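Local atomic coordinates of putative esterase (Bacteroides intestinalis DSM 17393, PDB entry 5VOL), a protein that is a carbohydrate esterase family 1 ferulic acid esterase that probably releases ferulate from arabinoxylan, and binds calcium. Residues F8-V13 / V69-V74; Y48-M53 / N98-M103; G128-R133 / L210-W215. All coordinates share one frame; numbering follows the deposited sequence.

Contact 1: residues F8-V13 / V69-V74; sequences FQSKVV and VMDRLV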
loop_
_atom_site.group_PDB
_atom_site.type_symbol
_atom_site.label_atom_id
_atom_site.label_comp_id
_atom_site.label_asym_id
_atom_site.label_seq_id
_atom_site.Cartn_x
_atom_site.Cartn_y
_atom_site.Cartn_z
ATOM N N PHE C 8 -25.437 -7.237 16.705
ATOM C CA PHE C 8 -24.322 -7.188 17.638
ATOM C C PHE C 8 -23.242 -6.300 17.038
ATOM O O PHE C 8 -23.068 -6.271 15.816
ATOM C CB PHE C 8 -23.760 -8.583 17.920
ATOM C CG PHE C 8 -24.706 -9.480 18.659
ATOM C CD1 PHE C 8 -25.133 -9.152 19.937
ATOM C CD2 PHE C 8 -25.169 -10.655 18.080
ATOM C CE1 PHE C 8 -26.009 -9.974 20.623
ATOM C CE2 PHE C 8 -26.042 -11.481 18.762
ATOM C CZ PHE C 8 -26.462 -11.139 20.036
ATOM N N GLN C 9 -22.524 -5.568 17.883
ATOM C CA GLN C 9 -21.447 -4.718 17.392
ATOM C C GLN C 9 -20.280 -4.660 18.357
ATOM O O GLN C 9 -20.462 -4.761 19.567
ATOM C CB GLN C 9 -21.959 -3.309 17.123
ATOM C CG GLN C 9 -23.417 -3.132 17.430
ATOM C CD GLN C 9 -24.023 -2.011 16.638
ATOM O OE1 GLN C 9 -23.545 -0.874 16.682
ATOM N NE2 GLN C 9 -25.074 -2.323 15.885
ATOM N N SER C 10 -19.076 -4.518 17.811
ATOM C CA SER C 10 -17.905 -4.278 18.630
ATOM C C SER C 10 -18.132 -2.967 19.372
ATOM O O SER C 10 -18.888 -2.102 18.917
ATOM C CB SER C 10 -16.638 -4.219 17.780
ATOM O OG SER C 10 -16.665 -3.092 16.925
ATOM N N LYS C 11 -17.480 -2.832 20.519
ATOM C CA LYS C 11 -17.741 -1.732 21.441
ATOM C C LYS C 11 -16.453 -1.214 22.021
ATOM O O LYS C 11 -15.523 -1.982 22.267
ATOM C CB LYS C 11 -18.640 -2.179 22.607
ATOM C CG LYS C 11 -20.114 -2.121 22.343
ATOM C CD LYS C 11 -20.881 -2.635 23.563
ATOM C CE LYS C 11 -20.331 -3.976 24.035
ATOM N NZ LYS C 11 -21.265 -4.699 24.947
ATOM N N VAL C 12 -16.415 0.085 22.272
ATOM C CA VAL C 12 -15.337 0.663 23.054
ATOM C C VAL C 12 -15.929 1.083 24.394
ATOM O O VAL C 12 -16.928 1.791 24.443
ATOM C CB VAL C 12 -14.688 1.863 22.355
ATOM C CG1 VAL C 12 -13.775 2.607 23.326
ATOM C CG2 VAL C 12 -13.901 1.386 21.150
ATOM N N VAL C 13 -15.329 0.617 25.477
ATOM C CA VAL C 13 -15.857 0.902 26.806
ATOM C C VAL C 13 -14.777 1.595 27.622
ATOM O O VAL C 13 -13.609 1.220 27.547
ATOM C CB VAL C 13 -16.330 -0.388 27.509
ATOM C CG1 VAL C 13 -16.602 -0.129 28.994
ATOM C CG2 VAL C 13 -17.581 -0.922 26.836
ATOM N N VAL C 69 -10.884 0.393 12.654
ATOM C CA VAL C 69 -9.834 -0.396 12.031
ATOM C C VAL C 69 -10.053 -1.886 12.322
ATOM O O VAL C 69 -9.958 -2.713 11.414
ATOM C CB VAL C 69 -8.434 0.029 12.508
ATOM C CG1 VAL C 69 -7.367 -0.885 11.906
ATOM C CG2 VAL C 69 -8.156 1.488 12.132
ATOM N N MET C 70 -10.368 -2.230 13.576
ATOM C CA MET C 70 -10.664 -3.623 13.897
ATOM C C MET C 70 -11.876 -4.162 13.131
ATOM O O MET C 70 -11.849 -5.298 12.655
ATOM C CB MET C 70 -10.881 -3.806 15.404
ATOM C CG MET C 70 -9.599 -3.982 16.203
ATOM S SD MET C 70 -8.745 -5.531 15.837
ATOM C CE MET C 70 -9.836 -6.721 16.625
ATOM N N ASP C 71 -12.939 -3.374 13.021
ATOM C CA ASP C 71 -14.129 -3.833 12.316
ATOM C C ASP C 71 -13.804 -4.183 10.855
ATOM O O ASP C 71 -14.284 -5.186 10.337
ATOM C CB ASP C 71 -15.234 -2.783 12.368
ATOM C CG ASP C 71 -15.885 -2.682 13.748
ATOM O OD1 ASP C 71 -15.692 -3.599 14.576
ATOM O OD2 ASP C 71 -16.589 -1.679 13.984
ATOM N N ARG C 72 -12.970 -3.357 10.219
ATOM C CA ARG C 72 -12.444 -3.649 8.886
ATOM C C ARG C 72 -11.588 -4.927 8.867
ATOM O O ARG C 72 -11.844 -5.851 8.081
ATOM C CB ARG C 72 -11.630 -2.445 8.366
ATOM C CG ARG C 72 -10.857 -2.717 7.080
ATOM C CD ARG C 72 -11.751 -2.545 5.843
ATOM N NE ARG C 72 -11.965 -1.146 5.466
ATOM C CZ ARG C 72 -13.085 -0.462 5.684
ATOM N NH1 ARG C 72 -13.180 0.800 5.283
ATOM N NH2 ARG C 72 -14.119 -1.035 6.287
ATOM N N LEU C 73 -10.577 -5.002 9.729
ATOM C CA LEU C 73 -9.621 -6.092 9.641
ATOM C C LEU C 73 -10.196 -7.420 10.159
ATOM O O LEU C 73 -9.795 -8.495 9.705
ATOM C CB LEU C 73 -8.330 -5.721 10.381
ATOM C CG LEU C 73 -7.599 -4.533 9.731
ATOM C CD1 LEU C 73 -6.304 -4.182 10.439
ATOM C CD2 LEU C 73 -7.336 -4.786 8.243
ATOM N N VAL C 74 -11.151 -7.362 11.082
ATOM C CA VAL C 74 -11.794 -8.593 11.535
ATOM C C VAL C 74 -12.651 -9.168 10.398
ATOM O O VAL C 74 -12.636 -10.369 10.158
ATOM C CB VAL C 74 -12.653 -8.367 12.800
ATOM C CG1 VAL C 74 -13.620 -9.513 12.996
ATOM C CG2 VAL C 74 -11.748 -8.174 14.047
#
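S10 and D71 hold this contact between them, a single polar link from the N-terminal segment to helix 66-76. Along that helix, V69 comes first and packs on helix 254-271. M70 starts out toward 8-13, but its chain meets F31 of strand 24-32 and L265 instead. D71 is the residue that crosses. Its carboxylate reaches S10 with OD1, and S10 OG donates a hydrogen bond to D71 OD1 at 2.6 Å. The bond uses the syn lone pair of OD1, on the side of OD2. OD2 itself stays 3.3 Å from S10 OG. The contact belongs to the alpha/beta-hydrolase fold. S10 stands just before edge strand 11-19 of the central sheet, and helix 66-76 packs against the neighbouring strand 24-32 through M70. S10 OG lies between its backbone N and carbonyl carbon (chi1 66°), which aims it at the helix. K67, one turn earlier on the helix, bonds S10 OG and forms a salt bridge with D71 OD2. The three groups make a small polar cluster, and the lysine probably offsets the charge of the carboxylate. R72 leaves for a second subunit and pairs with its D253. The V74 amide then closes the helical turn onto M70 O.

Contact 2: residues Y48-M53 / N98-M103; sequences YLLHGM and NGYFDM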
loop_
_atom_site.group_PDB
_atom_site.type_symbol
_atom_site.label_atom_id
_atom_site.label_comp_id
_atom_site.label_asym_id
_atom_site.label_seq_id
_atom_site.Cartn_x
_atom_site.Cartn_y
_atom_site.Cartn_z
ATOM N N TYR C 48 -2.274 -5.107 24.586
ATOM C CA TYR C 48 -2.153 -3.888 25.382
ATOM C C TYR C 48 -1.620 -2.790 24.470
ATOM O O TYR C 48 -0.551 -2.910 23.890
ATOM C CB TYR C 48 -1.258 -4.124 26.613
ATOM C CG TYR C 48 -1.928 -5.096 27.557
ATOM C CD1 TYR C 48 -2.862 -4.648 28.490
ATOM C CD2 TYR C 48 -1.684 -6.465 27.472
ATOM C CE1 TYR C 48 -3.519 -5.535 29.329
ATOM C CE2 TYR C 48 -2.336 -7.357 28.301
ATOM C CZ TYR C 48 -3.244 -6.885 29.234
ATOM O OH TYR C 48 -3.904 -7.769 30.057
ATOM N N LEU C 49 -2.396 -1.734 24.308
ATOM C CA LEU C 49 -2.032 -0.680 23.370
ATOM C C LEU C 49 -1.852 0.656 24.114
ATOM O O LEU C 49 -2.824 1.283 24.522
ATOM C CB LEU C 49 -3.102 -0.561 22.287
ATOM C CG LEU C 49 -2.905 0.440 21.141
ATOM C CD1 LEU C 49 -1.650 0.099 20.349
ATOM C CD2 LEU C 49 -4.118 0.383 20.230
ATOM N N LEU C 50 -0.608 1.092 24.236
ATOM C CA LEU C 50 -0.242 2.179 25.152
ATOM C C LEU C 50 -0.154 3.555 24.483
ATOM O O LEU C 50 0.322 3.676 23.339
ATOM C CB LEU C 50 1.100 1.846 25.822
ATOM C CG LEU C 50 1.244 0.456 26.451
ATOM C CD1 LEU C 50 2.612 0.304 27.134
ATOM C CD2 LEU C 50 0.112 0.140 27.449
ATOM N N HIS C 51 -0.600 4.591 25.203
ATOM C CA HIS C 51 -0.569 5.958 24.673
ATOM C C HIS C 51 0.759 6.653 24.943
ATOM O O HIS C 51 1.622 6.115 25.638
ATOM C CB HIS C 51 -1.711 6.803 25.247
ATOM C CG HIS C 51 -1.620 7.028 26.724
ATOM N ND1 HIS C 51 -0.657 7.834 27.299
ATOM C CD2 HIS C 51 -2.375 6.560 27.749
ATOM C CE1 HIS C 51 -0.819 7.844 28.610
ATOM N NE2 HIS C 51 -1.860 7.088 28.910
ATOM N N GLY C 52 0.912 7.852 24.386
ATOM C CA GLY C 52 2.148 8.603 24.509
ATOM C C GLY C 52 2.117 9.585 25.670
ATOM O O GLY C 52 1.105 9.707 26.360
ATOM N N MET C 53 3.223 10.289 25.873
ATOM C CA MET C 53 3.292 11.330 26.910
ATOM C C MET C 53 2.247 12.422 26.655
ATOM O O MET C 53 1.902 12.692 25.501
ATOM C CB MET C 53 4.695 11.929 26.959
ATOM C CG MET C 53 4.979 12.772 28.213
ATOM S SD MET C 53 6.683 13.373 28.222
ATOM C CE MET C 53 6.594 14.663 26.987
ATOM N N ASN C 98 3.312 10.702 34.342
ATOM C CA ASN C 98 3.459 10.063 33.031
ATOM C C ASN C 98 4.478 8.931 33.101
ATOM O O ASN C 98 5.538 9.090 33.700
ATOM C CB ASN C 98 3.900 11.086 31.982
ATOM C CG ASN C 98 2.749 11.901 31.439
ATOM O OD1 ASN C 98 2.370 11.756 30.272
ATOM N ND2 ASN C 98 2.190 12.775 32.273
ATOM N N GLY C 99 4.178 7.783 32.503
ATOM C CA GLY C 99 5.191 6.744 32.431
ATOM C C GLY C 99 4.722 5.354 32.795
ATOM O O GLY C 99 3.663 5.197 33.398
ATOM N N TYR C 100 5.530 4.350 32.447
ATOM C CA TYR C 100 5.116 2.944 32.515
ATOM C C TYR C 100 5.950 2.109 33.480
ATOM O O TYR C 100 5.565 0.996 33.821
ATOM C CB TYR C 100 5.153 2.308 31.094
ATOM C CG TYR C 100 4.096 2.923 30.209
ATOM C CD1 TYR C 100 2.764 2.587 30.378
ATOM C CD2 TYR C 100 4.418 3.894 29.265
ATOM C CE1 TYR C 100 1.775 3.179 29.619
ATOM C CE2 TYR C 100 3.436 4.491 28.493
ATOM C CZ TYR C 100 2.111 4.119 28.678
ATOM O OH TYR C 100 1.097 4.690 27.944
ATOM N N PHE C 101 7.087 2.635 33.929
ATOM C CA PHE C 101 7.959 1.846 34.797
ATOM C C PHE C 101 7.781 2.278 36.258
ATOM O O PHE C 101 7.212 3.334 36.532
ATOM C CB PHE C 101 9.418 1.995 34.368
ATOM C CG PHE C 101 9.628 1.893 32.866
ATOM C CD1 PHE C 101 9.083 0.844 32.149
ATOM C CD2 PHE C 101 10.366 2.850 32.187
ATOM C CE1 PHE C 101 9.269 0.740 30.767
ATOM C CE2 PHE C 101 10.563 2.759 30.804
ATOM C CZ PHE C 101 10.014 1.696 30.094
ATOM N N ASP C 102 8.267 1.462 37.185
ATOM C CA ASP C 102 8.219 1.813 38.605
ATOM C C ASP C 102 9.119 2.999 38.906
ATOM O O ASP C 102 10.331 2.964 38.662
ATOM C CB ASP C 102 8.600 0.608 39.461
ATOM C CG ASP C 102 7.420 -0.262 39.769
ATOM O OD1 ASP C 102 6.318 0.026 39.242
ATOM O OD2 ASP C 102 7.570 -1.227 40.548
ATOM N N MET C 103 8.499 4.057 39.412
ATOM C CA MET C 103 9.202 5.269 39.801
ATOM C C MET C 103 8.948 5.578 41.286
ATOM O O MET C 103 7.978 5.094 41.869
ATOM C CB MET C 103 8.759 6.438 38.918
ATOM C CG MET C 103 9.051 6.216 37.414
ATOM S SD MET C 103 8.270 7.425 36.331
ATOM C CE MET C 103 6.547 7.032 36.604
HETATM O O HOH W 1 -1.366 3.555 27.879
#
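Y100 reaches across to L50 and H51, at the end of strand 46-50 in the alpha/beta-hydrolase sheet. H51 and G52 begin the loop after this strand, a His-Gly pair. In many enzymes of the fold the corresponding loop borders the active site. From CB, the Y100 ring leaves beside the backbone N (chi1 -67°) and heads for the strand. One face of the ring receives L50 CD1, a CH-pi contact 4.0 Å from the centroid. That methyl sits toward the CD1-CE1 rim. Farther out, CZ packs on L50 CB at 3.8 Å. The hydroxyl then does three things. OH donates to H51 O at 2.8 Å, from a position tilted out of the carbonyl plane. It also accepts a bond from a water, and that water accepts from H51 N. Finally, OH lies over the centre of the H51 imidazole, 3.6 Å above its plane. The imidazole is fixed at both nitrogens, with NE2 bonded to A89 N. Beside this, N98 OD1 is bonded to W54 N and touches M53 CG at 3.5 Å. On the other nitrogen of the H51 ring, ND1 donates to G52 O at 2.7 Å, almost in the ring plane.

Contact 3: residues G128-R133 / L210-W215; sequences GDRQHR and LRSVAW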
loop_
_atom_site.group_PDB
_atom_site.type_symbol
_atom_site.label_atom_id
_atom_site.label_comp_id
_atom_site.label_asym_id
_atom_site.label_seq_id
_atom_site.Cartn_x
_atom_site.Cartn_y
_atom_site.Cartn_z
ATOM N N GLY C 128 -5.265 -15.698 28.520
ATOM C CA GLY C 128 -4.471 -15.583 29.729
ATOM C C GLY C 128 -3.073 -16.154 29.659
ATOM O O GLY C 128 -2.372 -16.187 30.672
ATOM N N ASP C 129 -2.651 -16.609 28.484
ATOM C CA ASP C 129 -1.277 -17.062 28.357
ATOM C C ASP C 129 -0.463 -16.164 27.423
ATOM O O ASP C 129 -0.999 -15.299 26.718
ATOM C CB ASP C 129 -1.218 -18.528 27.887
ATOM C CG ASP C 129 -1.907 -18.755 26.554
ATOM O OD1 ASP C 129 -2.601 -17.836 26.055
ATOM O OD2 ASP C 129 -1.763 -19.872 26.010
ATOM N N ARG C 130 0.842 -16.388 27.452
ATOM C CA ARG C 130 1.831 -15.644 26.686
ATOM C C ARG C 130 1.575 -15.670 25.180
ATOM O O ARG C 130 1.743 -14.673 24.474
ATOM C CB ARG C 130 3.200 -16.231 26.983
ATOM C CG ARG C 130 4.285 -15.739 26.107
ATOM C CD ARG C 130 5.567 -16.465 26.398
ATOM N NE ARG C 130 6.664 -15.690 25.843
ATOM C CZ ARG C 130 7.092 -15.807 24.596
ATOM N NH1 ARG C 130 6.536 -16.709 23.788
ATOM N NH2 ARG C 130 8.091 -15.041 24.172
ATOM N N GLN C 131 1.158 -16.835 24.709
ATOM C CA GLN C 131 0.925 -17.082 23.298
ATOM C C GLN C 131 -0.218 -16.240 22.745
ATOM O O GLN C 131 -0.355 -16.094 21.528
ATOM C CB GLN C 131 0.633 -18.573 23.080
ATOM C CG GLN C 131 1.841 -19.514 23.283
ATOM C CD GLN C 131 2.352 -19.617 24.736
ATOM O OE1 GLN C 131 1.573 -19.652 25.703
ATOM N NE2 GLN C 131 3.678 -19.682 24.882
ATOM N N HIS C 132 -1.045 -15.694 23.632
ATOM C CA HIS C 132 -2.156 -14.840 23.222
ATOM C C HIS C 132 -2.139 -13.464 23.903
ATOM O O HIS C 132 -3.187 -12.860 24.163
ATOM C CB HIS C 132 -3.474 -15.554 23.496
ATOM C CG HIS C 132 -3.597 -16.854 22.764
ATOM N ND1 HIS C 132 -3.201 -18.056 23.310
ATOM C CD2 HIS C 132 -4.030 -17.136 21.510
ATOM C CE1 HIS C 132 -3.398 -19.025 22.430
ATOM N NE2 HIS C 132 -3.904 -18.492 21.332
ATOM N N ARG C 133 -0.941 -12.964 24.171
ATOM C CA ARG C 133 -0.802 -11.653 24.791
ATOM C C ARG C 133 0.258 -10.848 24.074
ATOM O O ARG C 133 1.398 -11.289 23.962
ATOM C CB ARG C 133 -0.449 -11.778 26.285
ATOM C CG ARG C 133 -0.357 -10.409 27.003
ATOM C CD ARG C 133 0.030 -10.522 28.505
ATOM N NE ARG C 133 -0.908 -11.329 29.289
ATOM C CZ ARG C 133 -0.644 -12.551 29.753
ATOM N NH1 ARG C 133 0.530 -13.121 29.511
ATOM N NH2 ARG C 133 -1.556 -13.201 30.470
ATOM N N LEU C 210 15.334 -12.705 24.351
ATOM C CA LEU C 210 14.800 -11.705 23.426
ATOM C C LEU C 210 14.280 -12.337 22.123
ATOM O O LEU C 210 13.273 -11.895 21.574
ATOM C CB LEU C 210 15.866 -10.659 23.126
ATOM C CG LEU C 210 16.242 -9.786 24.336
ATOM C CD1 LEU C 210 17.307 -8.792 23.976
ATOM C CD2 LEU C 210 15.014 -9.082 24.907
ATOM N N ARG C 211 14.956 -13.383 21.651
ATOM C CA ARG C 211 14.534 -14.105 20.439
ATOM C C ARG C 211 13.217 -14.875 20.617
ATOM O O ARG C 211 12.632 -15.329 19.635
ATOM C CB ARG C 211 15.628 -15.070 19.988
ATOM C CG ARG C 211 16.954 -14.408 19.717
ATOM C CD ARG C 211 18.077 -15.416 19.463
ATOM N NE ARG C 211 19.322 -14.733 19.112
ATOM C CZ ARG C 211 20.500 -14.987 19.671
ATOM N NH1 ARG C 211 20.600 -15.918 20.604
ATOM N NH2 ARG C 211 21.579 -14.317 19.291
ATOM N N SER C 212 12.737 -15.021 21.849
ATOM C CA SER C 212 11.458 -15.707 22.053
ATOM C C SER C 212 10.281 -14.761 21.823
ATOM O O SER C 212 9.114 -15.155 21.908
ATOM C CB SER C 212 11.370 -16.307 23.462
ATOM O OG SER C 212 11.328 -15.265 24.418
ATOM N N VAL C 213 10.596 -13.508 21.528
ATOM C CA VAL C 213 9.581 -12.498 21.273
ATOM C C VAL C 213 9.681 -12.015 19.821
ATOM O O VAL C 213 10.774 -11.876 19.285
ATOM C CB VAL C 213 9.735 -11.305 22.270
ATOM C CG1 VAL C 213 8.693 -10.228 22.006
ATOM C CG2 VAL C 213 9.623 -11.812 23.728
ATOM N N ALA C 214 8.538 -11.778 19.185
ATOM C CA ALA C 214 8.524 -11.194 17.849
ATOM C C ALA C 214 8.521 -9.675 17.970
ATOM O O ALA C 214 7.703 -9.137 18.707
ATOM C CB ALA C 214 7.298 -11.666 17.062
ATOM N N TRP C 215 9.414 -9.004 17.246
ATOM C CA TRP C 215 9.573 -7.547 17.342
ATOM C C TRP C 215 9.296 -6.821 16.026
ATOM O O TRP C 215 9.731 -7.259 14.966
ATOM C CB TRP C 215 10.991 -7.196 17.803
ATOM C CG TRP C 215 11.446 -7.925 19.034
ATOM C CD1 TRP C 215 12.030 -9.155 19.084
ATOM C CD2 TRP C 215 11.390 -7.452 20.394
ATOM N NE1 TRP C 215 12.338 -9.482 20.381
ATOM C CE2 TRP C 215 11.951 -8.458 21.207
ATOM C CE3 TRP C 215 10.919 -6.281 20.995
ATOM C CZ2 TRP C 215 12.049 -8.337 22.602
ATOM C CZ3 TRP C 215 11.021 -6.155 22.389
ATOM C CH2 TRP C 215 11.575 -7.186 23.171
#
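An extended chain carries the guanidinium of R130 to S212. CG is anti to the backbone N (chi1 170°), and the carbons run straight on to NE. The guanidinium thus meets the turn before strand 214-218. In this alpha/beta-hydrolase fold both segments lead into parallel strands of the central sheet, 133-138 and 214-218, with 158-162 between them. The contact therefore joins two loops at the N-terminal ends of these strands. R130 NH2 donates to S212 O along a nearly straight line of 171°. The modelled length of 2.5 Å is very short, so its exact value is doubtful. The edge of the guanidinium faces the turn, and V213 CG2 also touches NH2, at 3.6 Å. S212 OG is near as well but bonds D209 O instead. On the R130 side, NE is bonded to S153 O, which helps to fix the rotation of the group. The arginine thus ties S153 to the turn.

The acceptor S212 O belongs to a type I beta turn from L210 to V213. V213 N closes it onto L210 O. The base of the arginine's loop has its own brace: H132 ND1 donates to D129 OD1 at 2.8 Å, from the syn side of the carboxylate. V213 CG1 lies over one face of the W215 ring, 3.8 Å above its plane and toward the rim. The same indole donates from NE1 to L210 O at 2.8 Å, reaching this oxygen from the face opposite to V213 N.

How the contacts relate
All three contacts reach the same central sheet. Contact 1 sits at the edge strand 11-19, its centre about 24 Å from those of contacts 2 and 3. The centres of contacts 2 and 3 are about 19 Å apart. They touch where Y48 CE2 packs 3.9 Å from R133 CG. Contact 2 is nearest the probable active site: Y100 touches a probable nucleophile elbow carrying S139, and M53 lies near the likely triad of S139, H252 and D223. An isopropyl alcohol molecule, probably from the crystallisation liquor, sits about 4 Å from the M53 side chain. The V213 side chain of contact 3 is about 12 Å from that of Q244, a calcium-binding residue that holds none in this chain.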